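Local coordinates for DNA polymerase III subunit beta (Pseudomonas aeruginosa, PDB 4TSZ), which forms the ring-shaped sliding clamp that tethers DNA polymerases and other proteins to DNA and gives them processivity, at residues E[160-165]-E[192-197]; E[127-132]-E[218-223]; E[143-148]-E[177-182]; E[49-54]-E[196-201]; E[315-320]-E[340-345]. All blocks are in the same frame, centred on the assembly; numbering follows the deposited sequence.

Overall arrangement
Interactions 1, 2 and 3 all lie in the central domain of the clamp subunit. Interactions 1 and 2, with centres about 10 Å apart, each pair an edge strand of one of its two sheets with the next strand, and the two contacts touch through Val163 and Leu127, His193 and Leu220, and Val195 and Leu220. Interaction 3, its centre about 14 Å from that of interaction 1, sets a loop against strand 177-184, whose Leu178 packs against the bound peptide. Interaction 4 shares Ile196 and Val197 with interaction 1 and bridges the N-terminal and central domains; Arg199 in it reaches Ala148 of interaction 3. Interaction 5 stands apart in the C-terminal domain, its centre about 22 Å from that of interaction 3.

Interaction 1. Residues E[160-165]-E[192-197]; sequences LLEVNG and RHQVIV
Leu161 and Val195 form a hydrogen-bonded pair between strands 158-164 and 193-198, neighbours in an antiparallel sheet of the clamp's central domain; strand 193-198 is the outermost strand of this sheet within the chain. The strand axes come within 4.7 Å of each other. Two pairs of backbone bonds join them, Leu161 with Val195 and Val163 with His193, and CA-H...O contacts fill in at the residues between, as from Glu162 CA to His193 O. On the face carrying Leu161, Val163, His193 and Val195 the contacts are apolar. Leu161 CB touches Val195 CG2 at 3.8 Å, while its CD1 reaches on to Val197 CG2. Val163 CG2 lies against His193 CB at 3.6 Å, the two side chains pointing the same way. Leu127 and Ile225, from the other sheet of the domain, cover this layer.

The face of Leu160, Glu162 and Gln194 is more polar. Leu160 CD1 rests on Gln194 CB at 3.6 Å. Glu162 reaches across because its CG is anti to the backbone N (chi1 180°) and the chain stays extended, which lays the carboxylate beside the Gln194 amide, nearly coplanar with it. Arg192, poorly ordered, probably adds a salt bridge of charges alone, Glu162 OE1 to Arg192 NH1 at 3.3 Å, since the oxygen lies well out of the guanidinium plane. Tyr246 OH also bonds this oxygen, which probably helps to offset its buried charge. Gln194 NE2 donates to the anti lone pair of Glu162 OE1 at 2.8 Å, with a 161° N-H...O angle.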
# COMPACT_ATOMS: atom_id res chain seq x y z
N LEU E 160 22.03 4.11 18.84
CA LEU E 160 22.80 3.94 20.06
C LEU E 160 21.82 3.57 21.17
O LEU E 160 20.76 4.20 21.30
CB LEU E 160 23.58 5.22 20.44
CG LEU E 160 24.30 5.19 21.82
CD1 LEU E 160 25.53 4.29 21.79
CD2 LEU E 160 24.67 6.57 22.29
N LEU E 161 22.14 2.51 21.92
CA LEU E 161 21.42 2.09 23.12
C LEU E 161 22.48 2.18 24.21
O LEU E 161 23.54 1.57 24.09
CB LEU E 161 20.79 0.69 23.03
CG LEU E 161 19.62 0.50 22.06
CD1 LEU E 161 19.11 -0.92 22.11
CD2 LEU E 161 18.48 1.48 22.34
N GLU E 162 22.23 3.04 25.19
CA GLU E 162 23.19 3.32 26.25
C GLU E 162 22.62 3.12 27.65
O GLU E 162 21.52 3.60 27.94
CB GLU E 162 23.71 4.76 26.06
CG GLU E 162 24.72 5.25 27.08
CD GLU E 162 24.89 6.75 27.03
OE1 GLU E 162 25.68 7.24 26.19
OE2 GLU E 162 24.18 7.45 27.78
N VAL E 163 23.36 2.40 28.50
CA VAL E 163 23.00 2.22 29.91
C VAL E 163 23.99 3.04 30.73
O VAL E 163 25.20 2.89 30.55
CB VAL E 163 22.81 0.75 30.41
CG1 VAL E 163 21.93 -0.06 29.47
CG2 VAL E 163 24.13 0.05 30.65
N ASN E 164 23.48 3.97 31.54
CA ASN E 164 24.32 4.86 32.34
C ASN E 164 23.58 5.26 33.61
O ASN E 164 22.48 5.81 33.53
CB ASN E 164 24.74 6.09 31.52
CG ASN E 164 25.85 6.91 32.13
OD1 ASN E 164 26.83 6.39 32.69
ND2 ASN E 164 25.72 8.22 32.02
N GLY E 165 24.17 4.94 34.76
CA GLY E 165 23.61 5.22 36.08
C GLY E 165 22.60 4.17 36.51
O GLY E 165 22.77 3.50 37.53
N ARG E 192 29.32 3.12 32.22
CA ARG E 192 28.51 3.48 31.06
C ARG E 192 28.74 2.42 29.97
O ARG E 192 29.89 2.13 29.63
CB ARG E 192 28.86 4.90 30.53
CG ARG E 192 27.88 5.41 29.46
CD ARG E 192 28.09 6.87 29.10
NE ARG E 192 29.18 7.05 28.13
CZ ARG E 192 29.26 8.05 27.26
NH1 ARG E 192 28.31 8.98 27.21
NH2 ARG E 192 30.28 8.13 26.42
N HIS E 193 27.65 1.81 29.49
CA HIS E 193 27.72 0.80 28.45
C HIS E 193 26.95 1.24 27.20
O HIS E 193 25.79 1.66 27.31
CB HIS E 193 27.26 -0.58 28.96
CG HIS E 193 27.80 -1.71 28.16
ND1 HIS E 193 27.20 -2.11 26.98
CD2 HIS E 193 28.88 -2.49 28.38
CE1 HIS E 193 27.93 -3.11 26.52
NE2 HIS E 193 28.96 -3.38 27.33
N GLN E 194 27.60 1.18 26.03
CA GLN E 194 27.03 1.59 24.75
C GLN E 194 27.07 0.47 23.72
O GLN E 194 28.05 -0.26 23.62
CB GLN E 194 27.80 2.79 24.18
CG GLN E 194 27.70 4.08 24.96
CD GLN E 194 28.27 5.25 24.19
OE1 GLN E 194 29.16 5.12 23.32
NE2 GLN E 194 27.78 6.45 24.48
N VAL E 195 25.99 0.36 22.92
CA VAL E 195 25.87 -0.56 21.79
C VAL E 195 25.23 0.19 20.61
O VAL E 195 24.36 1.03 20.84
CB VAL E 195 25.15 -1.93 22.08
CG1 VAL E 195 25.85 -2.74 23.18
CG2 VAL E 195 23.66 -1.76 22.39
N ILE E 196 25.66 -0.10 19.38
CA ILE E 196 25.02 0.49 18.20
C ILE E 196 24.29 -0.64 17.49
O ILE E 196 24.93 -1.56 16.99
CB ILE E 196 25.93 1.30 17.24
CG1 ILE E 196 26.85 2.31 17.98
CG2 ILE E 196 25.07 1.99 16.14
CD1 ILE E 196 28.07 2.80 17.14
N VAL E 197 22.96 -0.58 17.48
CA VAL E 197 22.13 -1.58 16.82
C VAL E 197 21.89 -1.12 15.36
O VAL E 197 21.40 -0.00 15.17
CB VAL E 197 20.82 -1.86 17.58
CG1 VAL E 197 20.05 -3.03 16.95
CG2 VAL E 197 21.10 -2.14 19.06

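Interaction 2. Residues E[127-132]-E[218-223]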
# COMPACT_ATOMS: atom_id res chain seq x y z
N LEU E 127 26.20 -7.33 30.02
CA LEU E 127 25.09 -6.81 30.81
C LEU E 127 23.79 -7.50 30.42
O LEU E 127 23.55 -7.74 29.24
CB LEU E 127 24.97 -5.29 30.58
CG LEU E 127 24.10 -4.54 31.59
CD1 LEU E 127 24.93 -4.01 32.75
CD2 LEU E 127 23.32 -3.45 30.91
N ASN E 128 22.96 -7.81 31.41
CA ASN E 128 21.64 -8.39 31.18
C ASN E 128 20.61 -7.87 32.16
O ASN E 128 20.87 -7.79 33.36
CB ASN E 128 21.63 -9.92 31.03
CG ASN E 128 22.25 -10.75 32.12
OD1 ASN E 128 22.29 -10.40 33.30
ND2 ASN E 128 22.65 -11.95 31.73
N PHE E 129 19.47 -7.44 31.62
CA PHE E 129 18.38 -6.85 32.41
C PHE E 129 17.03 -7.13 31.77
O PHE E 129 16.96 -7.45 30.58
CB PHE E 129 18.60 -5.32 32.53
CG PHE E 129 18.59 -4.56 31.22
CD1 PHE E 129 19.77 -4.36 30.50
CD2 PHE E 129 17.42 -4.02 30.72
CE1 PHE E 129 19.76 -3.65 29.29
CE2 PHE E 129 17.41 -3.32 29.50
CZ PHE E 129 18.58 -3.13 28.80
N SER E 130 15.97 -6.98 32.56
CA SER E 130 14.59 -7.14 32.10
C SER E 130 13.95 -5.75 32.04
O SER E 130 14.26 -4.89 32.87
CB SER E 130 13.82 -8.07 33.03
OG SER E 130 12.75 -8.68 32.32
N ILE E 131 13.08 -5.53 31.06
CA ILE E 131 12.40 -4.25 30.86
C ILE E 131 11.02 -4.44 30.22
O ILE E 131 10.82 -5.39 29.46
CB ILE E 131 13.31 -3.23 30.07
CG1 ILE E 131 12.78 -1.78 30.18
CG2 ILE E 131 13.58 -3.67 28.60
CD1 ILE E 131 13.57 -0.69 29.44
N ALA E 132 10.07 -3.54 30.52
CA ALA E 132 8.74 -3.53 29.92
C ALA E 132 8.92 -3.32 28.41
O ALA E 132 9.72 -2.47 28.00
CB ALA E 132 7.92 -2.39 30.49
N ILE E 218 16.80 -8.47 28.07
CA ILE E 218 17.84 -7.93 27.20
C ILE E 218 19.22 -8.41 27.63
O ILE E 218 19.53 -8.40 28.82
CB ILE E 218 17.79 -6.37 27.11
CG1 ILE E 218 16.43 -5.85 26.58
CG2 ILE E 218 18.98 -5.77 26.33
CD1 ILE E 218 16.03 -6.25 25.15
N VAL E 219 20.05 -8.79 26.64
CA VAL E 219 21.44 -9.17 26.87
C VAL E 219 22.27 -8.29 25.94
O VAL E 219 22.05 -8.27 24.73
CB VAL E 219 21.77 -10.69 26.68
CG1 VAL E 219 23.26 -10.96 26.86
CG2 VAL E 219 20.94 -11.56 27.63
N LEU E 220 23.21 -7.55 26.53
CA LEU E 220 24.15 -6.73 25.79
C LEU E 220 25.50 -7.44 25.80
O LEU E 220 26.04 -7.71 26.88
CB LEU E 220 24.29 -5.31 26.38
CG LEU E 220 23.03 -4.41 26.41
CD1 LEU E 220 23.38 -3.01 26.87
CD2 LEU E 220 22.33 -4.35 25.03
N GLY E 221 25.97 -7.81 24.62
CA GLY E 221 27.26 -8.46 24.43
C GLY E 221 28.20 -7.51 23.72
O GLY E 221 27.79 -6.42 23.33
N GLN E 222 29.46 -7.91 23.54
CA GLN E 222 30.46 -7.07 22.86
C GLN E 222 30.15 -6.89 21.37
O GLN E 222 30.43 -5.83 20.81
CB GLN E 222 31.88 -7.60 23.08
N HIS E 223 29.55 -7.91 20.72
CA HIS E 223 29.23 -7.88 19.29
C HIS E 223 27.77 -8.22 18.97
O HIS E 223 27.41 -8.32 17.79
CB HIS E 223 30.20 -8.77 18.49
CG HIS E 223 31.64 -8.44 18.71
ND1 HIS E 223 32.17 -7.21 18.34
CD2 HIS E 223 32.62 -9.17 19.29
CE1 HIS E 223 33.44 -7.24 18.70
NE2 HIS E 223 33.76 -8.41 19.27
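One face of the Phe129 ring is covered by Ile218, whose CB stands 3.9 Å from the ring centroid, 18° off the normal, in a CH-pi contact; Leu220 CD1 comes to the ring edge, near its plane. Phe129 and Ile218 lie side by side, with the CG2 branch of Ile218 3.6 Å from Phe129 CZ. The ring is put there by chi1 of 62°, which sets CG between the backbone N and the carbonyl carbon. Ile131 CG2 meets the other branch, Ile218 CG1, at 4.1 Å. At the far end Leu127 and Leu220 run alongside each other, CD2 to CD1, on the same face as the ring. Across the sheet, Asn128 CB touches Val219 CG2 at 3.8 Å.

Four backbone bonds hold the pair. Leu220 N to Leu127 O and Ile218 N to Phe129 O are both 2.7 Å, and their return bonds, from Leu127 N to Leu220 O and from Phe129 N to Ile218 O, are longer. Leu168 of the other sheet and Ile187 of a loop also pack on Phe129. The apolar face thus turns into the domain interior, and strand 125-132 forms an outer edge of an antiparallel sheet, as expected of a DNA-clamp domain.

Interaction 3. Residues E[143-148]-E[177-182]; sequences TSFAMA and RLAMCS
Arg177 and Phe145 are brought together by first torsions of the same kind: chi1 is 79° in the arginine and 71° in the phenylalanine, each holding CG between its own backbone N and carbonyl carbon. A further bend at chi2 of -110° turns the arginine chain back over the short 3-10 turn 144-146. Its guanidinium then meets the edge of the Phe145 ring, Arg177 NH1 lying in the ring plane 3.6 Å from Phe145 CD1, with the two planes steeply inclined. This is an edge approach, not a cation-pi stack. One face of the guanidinium lies over Ala146 CA.

Phe145 O comes within 2.9 Å of Arg177 NH2, but the angle is too poor for a hydrogen bond. NH2 instead donates to a water at 3.1 Å that sits in the guanidinium plane and passes a bond on to Met147 O. The rest of the contact is small and apolar. Ala179 CB, pointing from strand 177-184 toward the turn, touches Ala146 CB at 3.6 Å and Phe145 CZ at 3.9 Å, while Thr143 CG2 lies against the backbone at Cys181 N at 3.6 Å. The Thr143 hydroxyl bonds Leu139 O of helix 133-141.

Leu178, which points away from the turn, packs on an apolar side chain of the bound peptide, so the turn lies behind a strand that carries a peptide-contacting residue. Asp174 and Asp328 form salt bridges with NE and NH1 of Arg177 and probably balance its buried charge, leaving NH2 to the water that joins it to Met147 O.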
# COMPACT_ATOMS: atom_id res chain seq x y z
N THR E 143 12.79 7.87 18.54
CA THR E 143 14.05 8.31 17.94
C THR E 143 14.42 7.77 16.57
O THR E 143 15.28 8.37 15.93
CB THR E 143 15.22 8.01 18.91
OG1 THR E 143 15.37 6.60 19.03
CG2 THR E 143 15.04 8.66 20.29
N SER E 144 13.83 6.63 16.14
CA SER E 144 14.20 5.91 14.91
C SER E 144 14.24 6.69 13.61
O SER E 144 15.10 6.40 12.78
CB SER E 144 13.44 4.59 14.75
OG SER E 144 12.07 4.81 14.45
N PHE E 145 13.38 7.72 13.46
CA PHE E 145 13.34 8.56 12.26
C PHE E 145 14.66 9.32 12.03
O PHE E 145 14.94 9.69 10.89
CB PHE E 145 12.18 9.57 12.37
CG PHE E 145 12.41 10.66 13.40
CD1 PHE E 145 13.10 11.83 13.07
CD2 PHE E 145 11.98 10.51 14.71
CE1 PHE E 145 13.35 12.81 14.02
CE2 PHE E 145 12.22 11.50 15.67
CZ PHE E 145 12.88 12.66 15.30
N ALA E 146 15.45 9.59 13.11
CA ALA E 146 16.70 10.36 13.01
C ALA E 146 17.92 9.58 12.58
O ALA E 146 18.94 10.19 12.27
CB ALA E 146 16.98 11.13 14.30
N MET E 147 17.83 8.23 12.54
CA MET E 147 18.96 7.38 12.13
C MET E 147 19.30 7.69 10.69
O MET E 147 18.41 7.98 9.88
CB MET E 147 18.63 5.87 12.19
CG MET E 147 18.26 5.34 13.56
SD MET E 147 18.03 3.54 13.59
CE MET E 147 16.50 3.36 12.63
N ALA E 148 20.58 7.59 10.36
CA ALA E 148 20.98 7.76 8.98
C ALA E 148 20.62 6.45 8.24
O ALA E 148 20.40 5.40 8.86
CB ALA E 148 22.48 8.04 8.89
N ARG E 177 20.41 16.17 12.05
CA ARG E 177 19.48 16.18 13.16
C ARG E 177 19.75 15.00 14.07
O ARG E 177 20.36 14.01 13.65
CB ARG E 177 18.02 16.17 12.66
CG ARG E 177 17.51 14.78 12.23
CD ARG E 177 17.36 14.81 10.76
NE ARG E 177 16.88 13.56 10.15
CZ ARG E 177 15.60 13.24 9.99
NH1 ARG E 177 14.65 13.97 10.56
NH2 ARG E 177 15.27 12.15 9.31
N LEU E 178 19.28 15.10 15.31
CA LEU E 178 19.46 14.07 16.32
C LEU E 178 18.18 13.90 17.12
O LEU E 178 17.47 14.87 17.36
CB LEU E 178 20.65 14.45 17.23
CG LEU E 178 21.01 13.52 18.41
CD1 LEU E 178 22.49 13.56 18.68
CD2 LEU E 178 20.24 13.88 19.69
N ALA E 179 17.90 12.65 17.53
CA ALA E 179 16.79 12.31 18.41
C ALA E 179 17.35 11.47 19.58
O ALA E 179 18.18 10.59 19.37
CB ALA E 179 15.72 11.54 17.67
N MET E 180 16.91 11.77 20.79
CA MET E 180 17.30 11.03 21.98
C MET E 180 16.16 10.88 22.97
O MET E 180 15.32 11.78 23.10
CB MET E 180 18.58 11.59 22.63
CG MET E 180 18.39 12.90 23.35
SD MET E 180 19.89 13.66 23.99
CE MET E 180 20.38 12.47 25.13
N CYS E 181 16.08 9.72 23.62
CA CYS E 181 15.05 9.45 24.62
C CYS E 181 15.68 8.70 25.78
O CYS E 181 16.44 7.76 25.55
CB CYS E 181 13.88 8.68 24.01
SG CYS E 181 12.43 8.58 25.10
N SER E 182 15.41 9.14 27.02
CA SER E 182 15.96 8.52 28.24
C SER E 182 14.84 8.07 29.16
O SER E 182 13.84 8.78 29.32
CB SER E 182 16.86 9.51 28.98
OG SER E 182 17.87 10.05 28.14
O HOH W 1 17.77 10.45 8.58

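Interaction 4. Residues E[49-54]-E[196-201]; sequences DLEVEL and IVPRKG
Glu51 of the N-terminal domain reaches Pro198 and Gly201 at the start of helix 199-208 in the central domain. Its CB points toward the helix, and CG, anti to the backbone N (chi1 177°), continues an extended chain. Glu51 CD lies 3.8 Å from Pro198 CB, the two side chains sliding past each other in opposite directions. At the tip the oxygens part: Glu51 OE1 comes 3.0 Å from Gly201 N and also lies against Lys200 CB, whereas OE2 stays near Pro198 CB and takes a weak bond from a water that accepts from Lys200 N at 3.1 Å. The carboxylate therefore faces the first turn of the helix, whose N-terminal end would probably favour its negative charge.

Alongside the carboxylate, Val52 CG1 sits 3.5 Å from Gly201 CA, a close approach allowed by the lack of a side chain on Gly201.

Asp49 shapes the loop that carries Glu51. Its OD1 accepts from Glu51 N, met from above the carboxylate plane, which makes an Asx turn. The same oxygen accepts from Val52 N at 2.8 Å and 179°, nearly along the C-O axis, and this second bond extends the turn to an Asx motif. The other oxygen, Asp49 OD2, faces Lys200, extended to its tip, in a long salt bridge of 3.8 Å to Lys200 NZ.

The contact joins the start of strand 52-59 to Pro198, the N-cap residue between strand 193-198 and helix 199-208, while Ser236 of strand 232-237 packs on both Val52 and Pro198.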
# COMPACT_ATOMS: atom_id res chain seq x y z
N ASP E 49 18.95 -13.32 8.23
CA ASP E 49 19.43 -12.59 7.06
C ASP E 49 20.94 -12.35 7.26
O ASP E 49 21.54 -11.55 6.54
CB ASP E 49 18.64 -11.27 6.83
CG ASP E 49 18.86 -10.17 7.86
OD1 ASP E 49 19.51 -10.43 8.89
OD2 ASP E 49 18.36 -9.04 7.64
N LEU E 50 21.52 -13.05 8.27
CA LEU E 50 22.91 -12.99 8.74
C LEU E 50 23.22 -11.78 9.67
O LEU E 50 24.24 -11.81 10.36
CB LEU E 50 23.96 -13.14 7.62
CG LEU E 50 23.89 -14.41 6.77
CD1 LEU E 50 24.61 -14.21 5.45
CD2 LEU E 50 24.47 -15.60 7.50
N GLU E 51 22.34 -10.74 9.67
CA GLU E 51 22.45 -9.55 10.53
C GLU E 51 21.62 -9.82 11.79
O GLU E 51 22.11 -9.68 12.91
CB GLU E 51 21.98 -8.27 9.79
CG GLU E 51 21.99 -6.99 10.63
CD GLU E 51 21.05 -5.86 10.21
OE1 GLU E 51 20.03 -5.66 10.91
OE2 GLU E 51 21.35 -5.15 9.23
N VAL E 52 20.36 -10.21 11.57
CA VAL E 52 19.40 -10.54 12.61
C VAL E 52 19.01 -12.01 12.52
O VAL E 52 19.00 -12.59 11.44
CB VAL E 52 18.16 -9.59 12.71
CG1 VAL E 52 18.57 -8.13 12.79
CG2 VAL E 52 17.18 -9.82 11.56
N GLU E 53 18.69 -12.60 13.68
CA GLU E 53 18.20 -13.96 13.79
C GLU E 53 16.97 -13.94 14.68
O GLU E 53 17.00 -13.37 15.78
CB GLU E 53 19.28 -14.90 14.37
CG GLU E 53 18.82 -16.34 14.42
CD GLU E 53 19.71 -17.26 15.24
OE1 GLU E 53 20.47 -18.05 14.64
OE2 GLU E 53 19.63 -17.18 16.49
N LEU E 54 15.89 -14.54 14.21
CA LEU E 54 14.67 -14.62 14.98
C LEU E 54 14.30 -16.08 15.20
O LEU E 54 14.32 -16.87 14.26
CB LEU E 54 13.53 -13.83 14.32
CG LEU E 54 12.26 -13.60 15.16
CD1 LEU E 54 12.57 -12.92 16.50
CD2 LEU E 54 11.27 -12.73 14.41
N ILE E 196 25.66 -0.10 19.38
CA ILE E 196 25.02 0.49 18.20
C ILE E 196 24.29 -0.64 17.49
O ILE E 196 24.93 -1.56 16.99
CB ILE E 196 25.93 1.30 17.24
CG1 ILE E 196 26.85 2.31 17.98
CG2 ILE E 196 25.07 1.99 16.14
CD1 ILE E 196 28.07 2.80 17.14
N VAL E 197 22.96 -0.58 17.48
CA VAL E 197 22.13 -1.58 16.82
C VAL E 197 21.89 -1.12 15.36
O VAL E 197 21.40 -0.00 15.17
CB VAL E 197 20.82 -1.86 17.58
CG1 VAL E 197 20.05 -3.03 16.95
CG2 VAL E 197 21.10 -2.14 19.06
N PRO E 198 22.21 -1.97 14.34
CA PRO E 198 21.95 -1.58 12.93
C PRO E 198 20.50 -1.19 12.70
O PRO E 198 19.60 -1.75 13.34
CB PRO E 198 22.34 -2.83 12.12
CG PRO E 198 23.27 -3.61 13.03
CD PRO E 198 22.79 -3.33 14.42
N ARG E 199 20.27 -0.20 11.81
CA ARG E 199 18.93 0.32 11.52
C ARG E 199 17.87 -0.73 11.20
O ARG E 199 16.80 -0.68 11.80
CB ARG E 199 18.94 1.50 10.53
CG ARG E 199 19.50 1.19 9.14
CD ARG E 199 19.17 2.28 8.12
NE ARG E 199 17.74 2.39 7.87
CZ ARG E 199 16.97 3.38 8.30
NH1 ARG E 199 17.49 4.38 9.00
NH2 ARG E 199 15.67 3.39 8.03
N LYS E 200 18.19 -1.71 10.34
CA LYS E 200 17.25 -2.77 9.97
C LYS E 200 16.83 -3.61 11.19
O LYS E 200 15.63 -3.85 11.36
CB LYS E 200 17.81 -3.65 8.83
CG LYS E 200 16.77 -4.55 8.16
CD LYS E 200 17.33 -5.23 6.91
CE LYS E 200 16.30 -6.11 6.23
NZ LYS E 200 16.86 -6.78 5.04
N GLY E 201 17.81 -3.98 12.02
CA GLY E 201 17.62 -4.75 13.25
C GLY E 201 16.77 -4.06 14.28
O GLY E 201 15.82 -4.66 14.80
O HOH W 2 20.83 -1.74 8.78

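Interaction 5. Residues E[315-320]-E[340-345]; sequences GNLEIG and FILSDS
Leu317 and Leu342 meet where two sheets pack in the C-terminal clamp domain, strand 317-322 at the edge of one and the end of strand 337-342 in the other, which strands of the central domain continue. The contact is one of side-chain packing across the two segments, with no hydrogen bond between them. Leu317 has CG anti to its amide nitrogen (chi1 173°), and its two methyls divide the work: CD2 rests on Leu342 CB at 3.8 Å, while CD1 lies over the backbone that follows, 3.6 Å from Ser345 N. Leu342 takes a different arrangement, CG anti to the carbonyl carbon (chi1 -57°), and sends CD2 to within 4.3 Å of Ile319 CD1.

Ile319 also extends its longer branch across the contact. Its CG1 passes Ser345 O, and CD1 ends 3.4 Å from Asp344 O. Leu317 and Ile319 thus both lean on the loop 343-345 as well as on the strand before it. This loop is held by Asp344 OD1, which bonds Asn346 N and Ser347 OG just beyond it, and by Lys256 NZ, which bonds Ser343 O. Leu285 packs on Ile319 and Val258 on Leu342, continuing the apolar layer on each side. Finally, Ser345 CB comes 3.2 Å from Glu318 O.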
# COMPACT_ATOMS: atom_id res chain seq x y z
N GLY E 315 13.83 38.81 21.60
CA GLY E 315 14.33 39.38 20.35
C GLY E 315 13.92 38.57 19.13
O GLY E 315 13.62 37.37 19.23
N ASN E 316 13.92 39.24 17.97
CA ASN E 316 13.56 38.62 16.70
C ASN E 316 14.60 37.61 16.24
O ASN E 316 15.78 37.70 16.60
CB ASN E 316 13.32 39.69 15.63
CG ASN E 316 12.08 40.53 15.85
OD1 ASN E 316 11.34 40.38 16.83
ND2 ASN E 316 11.82 41.42 14.91
N LEU E 317 14.15 36.62 15.46
CA LEU E 317 15.00 35.60 14.89
C LEU E 317 14.48 35.16 13.53
O LEU E 317 13.32 34.79 13.39
CB LEU E 317 15.16 34.39 15.84
CG LEU E 317 15.90 33.15 15.30
CD1 LEU E 317 17.38 33.44 15.04
CD2 LEU E 317 15.75 31.96 16.23
N GLU E 318 15.37 35.22 12.52
CA GLU E 318 15.11 34.74 11.17
C GLU E 318 16.00 33.50 11.03
O GLU E 318 17.22 33.62 11.18
CB GLU E 318 15.41 35.79 10.10
CG GLU E 318 15.00 35.33 8.71
CD GLU E 318 15.25 36.32 7.59
OE1 GLU E 318 16.44 36.52 7.23
OE2 GLU E 318 14.27 36.87 7.05
N ILE E 319 15.40 32.33 10.80
CA ILE E 319 16.13 31.06 10.71
C ILE E 319 15.55 30.12 9.65
O ILE E 319 14.33 30.07 9.47
CB ILE E 319 16.27 30.42 12.14
CG1 ILE E 319 17.26 29.23 12.18
CG2 ILE E 319 14.91 30.11 12.80
CD1 ILE E 319 17.78 28.85 13.57
N GLY E 320 16.44 29.42 8.94
CA GLY E 320 16.06 28.46 7.91
C GLY E 320 16.13 27.03 8.40
O GLY E 320 17.03 26.68 9.16
N PHE E 340 10.33 24.75 21.81
CA PHE E 340 11.43 24.98 20.88
C PHE E 340 12.38 25.92 21.62
O PHE E 340 11.94 26.93 22.18
CB PHE E 340 10.95 25.63 19.57
CG PHE E 340 10.40 24.68 18.55
CD1 PHE E 340 9.13 24.14 18.68
CD2 PHE E 340 11.16 24.32 17.44
CE1 PHE E 340 8.62 23.25 17.72
CE2 PHE E 340 10.64 23.45 16.47
CZ PHE E 340 9.38 22.92 16.62
N ILE E 341 13.65 25.53 21.71
CA ILE E 341 14.68 26.33 22.37
C ILE E 341 15.70 26.69 21.30
O ILE E 341 16.36 25.81 20.74
CB ILE E 341 15.27 25.66 23.64
CG1 ILE E 341 14.14 25.34 24.67
CG2 ILE E 341 16.34 26.56 24.28
CD1 ILE E 341 14.44 24.21 25.70
N LEU E 342 15.75 27.98 20.96
CA LEU E 342 16.61 28.49 19.90
C LEU E 342 17.58 29.54 20.44
O LEU E 342 17.46 29.96 21.60
CB LEU E 342 15.74 29.12 18.79
CG LEU E 342 14.68 28.20 18.16
CD1 LEU E 342 13.36 28.90 18.03
CD2 LEU E 342 15.15 27.65 16.82
N SER E 343 18.56 29.92 19.61
CA SER E 343 19.54 30.95 19.93
C SER E 343 19.70 31.87 18.72
O SER E 343 18.98 32.86 18.64
CB SER E 343 20.85 30.34 20.43
OG SER E 343 21.43 29.48 19.46
N ASP E 344 20.59 31.53 17.77
CA ASP E 344 20.82 32.33 16.56
C ASP E 344 20.52 31.55 15.27
O ASP E 344 20.25 30.35 15.32
CB ASP E 344 22.24 32.93 16.56
CG ASP E 344 23.36 31.92 16.73
OD1 ASP E 344 23.59 31.13 15.79
OD2 ASP E 344 24.03 31.95 17.78
N SER E 345 20.60 32.24 14.11
CA SER E 345 20.32 31.69 12.78
C SER E 345 21.27 30.57 12.32
O SER E 345 20.91 29.79 11.43
CB SER E 345 20.26 32.80 11.74
OG SER E 345 21.54 33.37 11.48